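Local coordinates for protein lysine/ornithine decarboxylase (PDB 2PLJ) that catalyses the decarboxylation of lysine and ornithine, yielding cadaverine and putrescine, with pyridoxal phosphate as cofactor, at residues V303-M307 with Y318-D322; E348-L354 with A366-P372. All coordinates share one frame; numbering follows the deposited sequence.

How the interactions relate
Both contacts belong to the beta-rich part of the chain that follows the parallel beta/alpha-barrel strands. Strand 300-312 runs out, the chain reverses, and strand 315-320 returns along it; interaction 1 pairs 303-307 with 318-322 and closes this hairpin. Farther on, strand 349-355 is met in antiparallel fashion by 366-372, and interaction 2 closes that second loop. The two loops neither nest nor cross but follow in series. The centres of the two contacts lie about 14 Å apart within one mixed sheet, where strands 315-320 and 349-355 are parallel neighbours. Tyr318 joins them: its N lies 2.8 Å from Val353 O, a probable hydrogen bond, and its side chain packs on Ser352 and Leu354.

Interaction 1. Residues V303-M307 with Y318-D322; sequences VASVM and YYLDD
The carboxylate of Asp321 is gripped by two groups of Ser305: OG donates to OD2 over 2.7 Å, and the backbone N donates to OD1 over 2.8 Å in a nearly straight bond of 167°. Both donors stand out of the carboxylate plane. This double hold lies near the open end of the beta hairpin formed by strands 300-312 and 315-320. Asp321 CG sits between its own backbone N and carbonyl carbon (chi1 53°), a torsion that swings the carboxylate back to Ser305, and a short acidic side chain thereby takes the amide N-H of Ser305 at the point where the second strand gives way to loop. Asp321 N returns a bond to Ser305 O, and Met307 N reaches Tyr319 O at 2.8 Å. Between them Val306 and Leu320 form an antiparallel non-hydrogen-bonded pair, their branched side chains crossing at a slant with CG2 of Val306 3.8 Å from CD2 of Leu320; small Ala304 lets Leu320 CB and Asp322 CB come close. Tyr319 reaches the second subunit, where its OH bonds to Lys186 O and its ring meets Phe187. Met307, bent at its thioether (chi3 -51°), lays SD 4.0 Å from Asp321 CB and turns CE toward Leu320 O.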
loop_
_atom_site.group_PDB
_atom_site.type_symbol
_atom_site.label_atom_id
_atom_site.label_comp_id
_atom_site.label_asym_id
_atom_site.label_seq_id
_atom_site.Cartn_x
_atom_site.Cartn_y
_atom_site.Cartn_z
ATOM N N VAL A 303 0.555 17.701 3.411
ATOM C CA VAL A 303 1.599 18.664 3.102
ATOM C C VAL A 303 2.829 17.859 2.710
ATOM O O VAL A 303 3.341 17.046 3.505
ATOM C CB VAL A 303 1.926 19.592 4.322
ATOM C CG1 VAL A 303 2.995 20.630 3.933
ATOM C CG2 VAL A 303 0.665 20.271 4.852
ATOM N N ALA A 304 3.280 18.053 1.473
ATOM C CA ALA A 304 4.545 17.447 1.016
ATOM C C ALA A 304 5.476 18.528 0.529
ATOM O O ALA A 304 5.042 19.637 0.228
ATOM C CB ALA A 304 4.279 16.446 -0.119
ATOM N N SER A 305 6.762 18.207 0.487
ATOM C CA SER A 305 7.761 19.159 0.028
ATOM C C SER A 305 8.544 18.604 -1.148
ATOM O O SER A 305 8.657 17.380 -1.328
ATOM C CB SER A 305 8.674 19.579 1.187
ATOM O OG SER A 305 9.706 18.639 1.430
ATOM N N VAL A 306 9.085 19.515 -1.947
ATOM C CA VAL A 306 9.831 19.147 -3.159
ATOM C C VAL A 306 11.283 18.794 -2.756
ATOM O O VAL A 306 12.014 19.646 -2.238
ATOM C CB VAL A 306 9.865 20.322 -4.171
ATOM C CG1 VAL A 306 10.722 19.970 -5.364
ATOM C CG2 VAL A 306 8.449 20.695 -4.617
ATOM N N MET A 307 11.680 17.551 -3.023
ATOM C CA MET A 307 13.051 17.062 -2.768
ATOM C C MET A 307 14.039 17.443 -3.868
ATOM O O MET A 307 15.217 17.713 -3.594
ATOM C CB MET A 307 13.048 15.539 -2.588
ATOM C CG MET A 307 12.192 15.056 -1.414
ATOM S SD MET A 307 12.557 13.336 -0.973
ATOM C CE MET A 307 12.426 12.478 -2.556
ATOM N N TYR A 318 8.618 17.417 -10.473
ATOM C CA TYR A 318 8.923 17.610 -9.056
ATOM C C TYR A 318 8.837 16.268 -8.318
ATOM O O TYR A 318 7.851 15.546 -8.466
ATOM C CB TYR A 318 7.953 18.606 -8.412
ATOM C CG TYR A 318 7.984 19.972 -9.078
ATOM C CD1 TYR A 318 9.113 20.790 -8.959
ATOM C CD2 TYR A 318 6.899 20.433 -9.842
ATOM C CE1 TYR A 318 9.171 22.054 -9.553
ATOM C CE2 TYR A 318 6.944 21.701 -10.465
ATOM C CZ TYR A 318 8.086 22.505 -10.303
ATOM O OH TYR A 318 8.164 23.743 -10.906
ATOM N N TYR A 319 9.848 15.962 -7.514
ATOM C CA TYR A 319 9.915 14.702 -6.794
ATOM C C TYR A 319 9.624 15.053 -5.339
ATOM O O TYR A 319 10.432 15.718 -4.689
ATOM C CB TYR A 319 11.285 14.064 -6.949
ATOM C CG TYR A 319 11.647 13.807 -8.393
ATOM C CD1 TYR A 319 11.370 12.584 -9.006
ATOM C CD2 TYR A 319 12.260 14.809 -9.177
ATOM C CE1 TYR A 319 11.696 12.349 -10.348
ATOM C CE2 TYR A 319 12.571 14.594 -10.505
ATOM C CZ TYR A 319 12.292 13.374 -11.108
ATOM O OH TYR A 319 12.640 13.206 -12.430
ATOM N N LEU A 320 8.455 14.622 -4.862
ATOM C CA LEU A 320 7.997 14.975 -3.513
ATOM C C LEU A 320 8.414 13.955 -2.463
ATOM O O LEU A 320 8.796 12.830 -2.817
ATOM C CB LEU A 320 6.456 15.135 -3.494
ATOM C CG LEU A 320 5.859 16.044 -4.582
ATOM C CD1 LEU A 320 4.351 16.122 -4.447
ATOM C CD2 LEU A 320 6.464 17.457 -4.568
ATOM N N ASP A 321 8.287 14.330 -1.187
ATOM C CA ASP A 321 8.570 13.420 -0.069
ATOM C C ASP A 321 7.356 12.573 0.381
ATOM O O ASP A 321 7.399 11.918 1.431
ATOM C CB ASP A 321 9.200 14.174 1.128
ATOM C CG ASP A 321 8.390 15.384 1.564
ATOM O OD1 ASP A 321 7.225 15.505 1.148
ATOM O OD2 ASP A 321 8.941 16.235 2.329
ATOM N N ASP A 322 6.287 12.599 -0.411
ATOM C CA ASP A 322 5.110 11.733 -0.159
ATOM C C ASP A 322 4.568 11.317 -1.530
ATOM O O ASP A 322 4.762 12.019 -2.538
ATOM C CB ASP A 322 4.051 12.508 0.635
ATOM C CG ASP A 322 3.133 11.581 1.490
ATOM O OD1 ASP A 322 3.225 10.314 1.382
ATOM O OD2 ASP A 322 2.383 12.139 2.309
#

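Interaction 2. Residues E348-L354 with A366-P372; sequences ELIPSVL and AENILLP
The peptide carbonyl of Ile350 takes a donor on each face: Leu371 N comes from one, tilted 28° from the plane, and Ser352 OG from the other at 2.8 Å. The carbonyl of Leu371 accepts Ile350 N from above its plane, whereas those of Leu354 and Ala366 receive each other's N-H in plane. The bonds of Ile350 and Leu371 belong to the antiparallel pair of strands 349-355 and 369-372; beyond a beta bulge, where the register slips by one between Ser352 and Leu354, Ala366 pairs with Leu354 from before the corner at Glu367 and Asn368. With OG beside its own backbone N (chi1 -53°), the small polar Ser352 bonds within its own strand and also accepts from a water that donates to Leu371 O as well. On this face the branched Leu354 packs against Ile369 and Leu371, its CD2 3.7 Å from Leu371 CD1. Pro351 has no N-H to offer, and its place opposite Leu370 asks none of it; Leu370 CD2 packs over its N at 3.8 Å. Strand 315-320 runs parallel on the other edge, bonding through its backbone to the carbonyl of Pro351 and to Val353, while Leu340 and Thr342 of strand 340-342 pack on Leu354, Ile369, Leu371 and Pro372.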
loop_
_atom_site.group_PDB
_atom_site.type_symbol
_atom_site.label_atom_id
_atom_site.label_comp_id
_atom_site.label_asym_id
_atom_site.label_seq_id
_atom_site.Cartn_x
_atom_site.Cartn_y
_atom_site.Cartn_z
ATOM N N GLU A 348 3.956 32.646 -14.122
ATOM C CA GLU A 348 3.803 31.671 -15.190
ATOM C C GLU A 348 3.423 30.274 -14.661
ATOM O O GLU A 348 4.123 29.718 -13.804
ATOM C CB GLU A 348 5.129 31.621 -15.950
ATOM C CG GLU A 348 5.144 30.835 -17.250
ATOM C CD GLU A 348 6.494 30.937 -17.939
ATOM O OE1 GLU A 348 7.195 29.903 -18.078
ATOM O OE2 GLU A 348 6.869 32.064 -18.308
ATOM N N LEU A 349 2.306 29.730 -15.153
ATOM C CA LEU A 349 1.961 28.328 -14.927
ATOM C C LEU A 349 2.667 27.426 -15.945
ATOM O O LEU A 349 2.614 27.671 -17.165
ATOM C CB LEU A 349 0.452 28.097 -14.987
ATOM C CG LEU A 349 -0.514 28.713 -13.969
ATOM C CD1 LEU A 349 -1.843 27.977 -14.060
ATOM C CD2 LEU A 349 0.016 28.655 -12.531
ATOM N N ILE A 350 3.325 26.392 -15.431
ATOM C CA ILE A 350 4.202 25.522 -16.220
ATOM C C ILE A 350 3.667 24.078 -16.191
ATOM O O ILE A 350 3.267 23.591 -15.124
ATOM C CB ILE A 350 5.680 25.592 -15.701
ATOM C CG1 ILE A 350 6.185 27.038 -15.733
ATOM C CG2 ILE A 350 6.611 24.705 -16.530
ATOM C CD1 ILE A 350 7.528 27.278 -14.996
ATOM N N PRO A 351 3.620 23.406 -17.370
ATOM C CA PRO A 351 3.266 21.972 -17.396
ATOM C C PRO A 351 4.240 21.170 -16.535
ATOM O O PRO A 351 5.469 21.230 -16.753
ATOM C CB PRO A 351 3.448 21.590 -18.867
ATOM C CG PRO A 351 3.248 22.893 -19.616
ATOM C CD PRO A 351 3.876 23.932 -18.730
ATOM N N SER A 352 3.683 20.435 -15.579
ATOM C CA SER A 352 4.477 19.791 -14.541
ATOM C C SER A 352 4.003 18.379 -14.271
ATOM O O SER A 352 2.898 17.995 -14.668
ATOM C CB SER A 352 4.420 20.613 -13.247
ATOM O OG SER A 352 4.789 21.965 -13.493
ATOM N N VAL A 353 4.857 17.625 -13.592
ATOM C CA VAL A 353 4.541 16.283 -13.111
ATOM C C VAL A 353 4.903 16.256 -11.632
ATOM O O VAL A 353 5.983 16.712 -11.234
ATOM C CB VAL A 353 5.365 15.202 -13.855
ATOM C CG1 VAL A 353 5.082 13.818 -13.300
ATOM C CG2 VAL A 353 5.123 15.253 -15.364
ATOM N N LEU A 354 3.991 15.718 -10.827
ATOM C CA LEU A 354 4.249 15.513 -9.407
ATOM C C LEU A 354 4.492 14.037 -9.178
ATOM O O LEU A 354 3.572 13.207 -9.333
ATOM C CB LEU A 354 3.073 16.016 -8.545
ATOM C CG LEU A 354 2.813 17.532 -8.555
ATOM C CD1 LEU A 354 1.552 17.833 -7.750
ATOM C CD2 LEU A 354 4.033 18.336 -7.994
ATOM N N ALA A 366 0.493 13.115 -9.962
ATOM C CA ALA A 366 -0.215 13.884 -10.984
ATOM C C ALA A 366 0.635 13.838 -12.237
ATOM O O ALA A 366 1.740 14.381 -12.248
ATOM C CB ALA A 366 -0.420 15.304 -10.552
ATOM N N GLU A 367 0.124 13.174 -13.274
ATOM C CA GLU A 367 0.867 13.002 -14.546
ATOM C C GLU A 367 0.977 14.301 -15.338
ATOM O O GLU A 367 1.932 14.501 -16.089
ATOM C CB GLU A 367 0.214 11.924 -15.431
ATOM C CG GLU A 367 0.413 10.488 -14.915
ATOM C CD GLU A 367 -0.276 9.456 -15.802
ATOM O OE1 GLU A 367 -0.353 9.693 -17.030
ATOM O OE2 GLU A 367 -0.753 8.415 -15.269
ATOM N N ASN A 368 -0.007 15.179 -15.188
ATOM C CA ASN A 368 -0.024 16.439 -15.917
ATOM C C ASN A 368 -0.749 17.418 -15.012
ATOM O O ASN A 368 -1.918 17.205 -14.665
ATOM C CB ASN A 368 -0.754 16.281 -17.271
ATOM C CG ASN A 368 -0.571 17.488 -18.187
ATOM O OD1 ASN A 368 0.444 18.186 -18.128
ATOM N ND2 ASN A 368 -1.555 17.723 -19.071
ATOM N N ILE A 369 -0.048 18.452 -14.573
ATOM C CA ILE A 369 -0.641 19.476 -13.717
ATOM C C ILE A 369 0.074 20.803 -13.949
ATOM O O ILE A 369 1.314 20.845 -14.020
ATOM C CB ILE A 369 -0.572 19.051 -12.222
ATOM C CG1 ILE A 369 -1.229 20.101 -11.309
ATOM C CG2 ILE A 369 0.871 18.730 -11.827
ATOM C CD1 ILE A 369 -1.555 19.569 -9.854
ATOM N N LEU A 370 -0.696 21.882 -14.090
ATOM C CA LEU A 370 -0.108 23.218 -14.251
ATOM C C LEU A 370 0.241 23.823 -12.904
ATOM O O LEU A 370 -0.600 23.890 -12.005
ATOM C CB LEU A 370 -1.036 24.167 -15.025
ATOM C CG LEU A 370 -1.404 23.764 -16.457
ATOM C CD1 LEU A 370 -2.481 24.681 -17.023
ATOM C CD2 LEU A 370 -0.180 23.745 -17.364
ATOM N N LEU A 371 1.496 24.231 -12.761
ATOM C CA LEU A 371 1.979 24.785 -11.505
ATOM C C LEU A 371 2.946 25.924 -11.745
ATOM O O LEU A 371 3.681 25.931 -12.746
ATOM C CB LEU A 371 2.691 23.713 -10.668
ATOM C CG LEU A 371 1.981 22.435 -10.210
ATOM C CD1 LEU A 371 3.005 21.552 -9.522
ATOM C CD2 LEU A 371 0.803 22.710 -9.234
ATOM N N PRO A 372 2.977 26.888 -10.811
ATOM C CA PRO A 372 4.049 27.863 -10.864
ATOM C C PRO A 372 5.403 27.162 -10.654
ATOM O O PRO A 372 5.449 26.024 -10.146
ATOM C CB PRO A 372 3.726 28.819 -9.704
ATOM C CG PRO A 372 2.818 28.091 -8.829
ATOM C CD PRO A 372 2.071 27.098 -9.661
HETATM O O HOH W 1 6.230 24.252 -12.459
#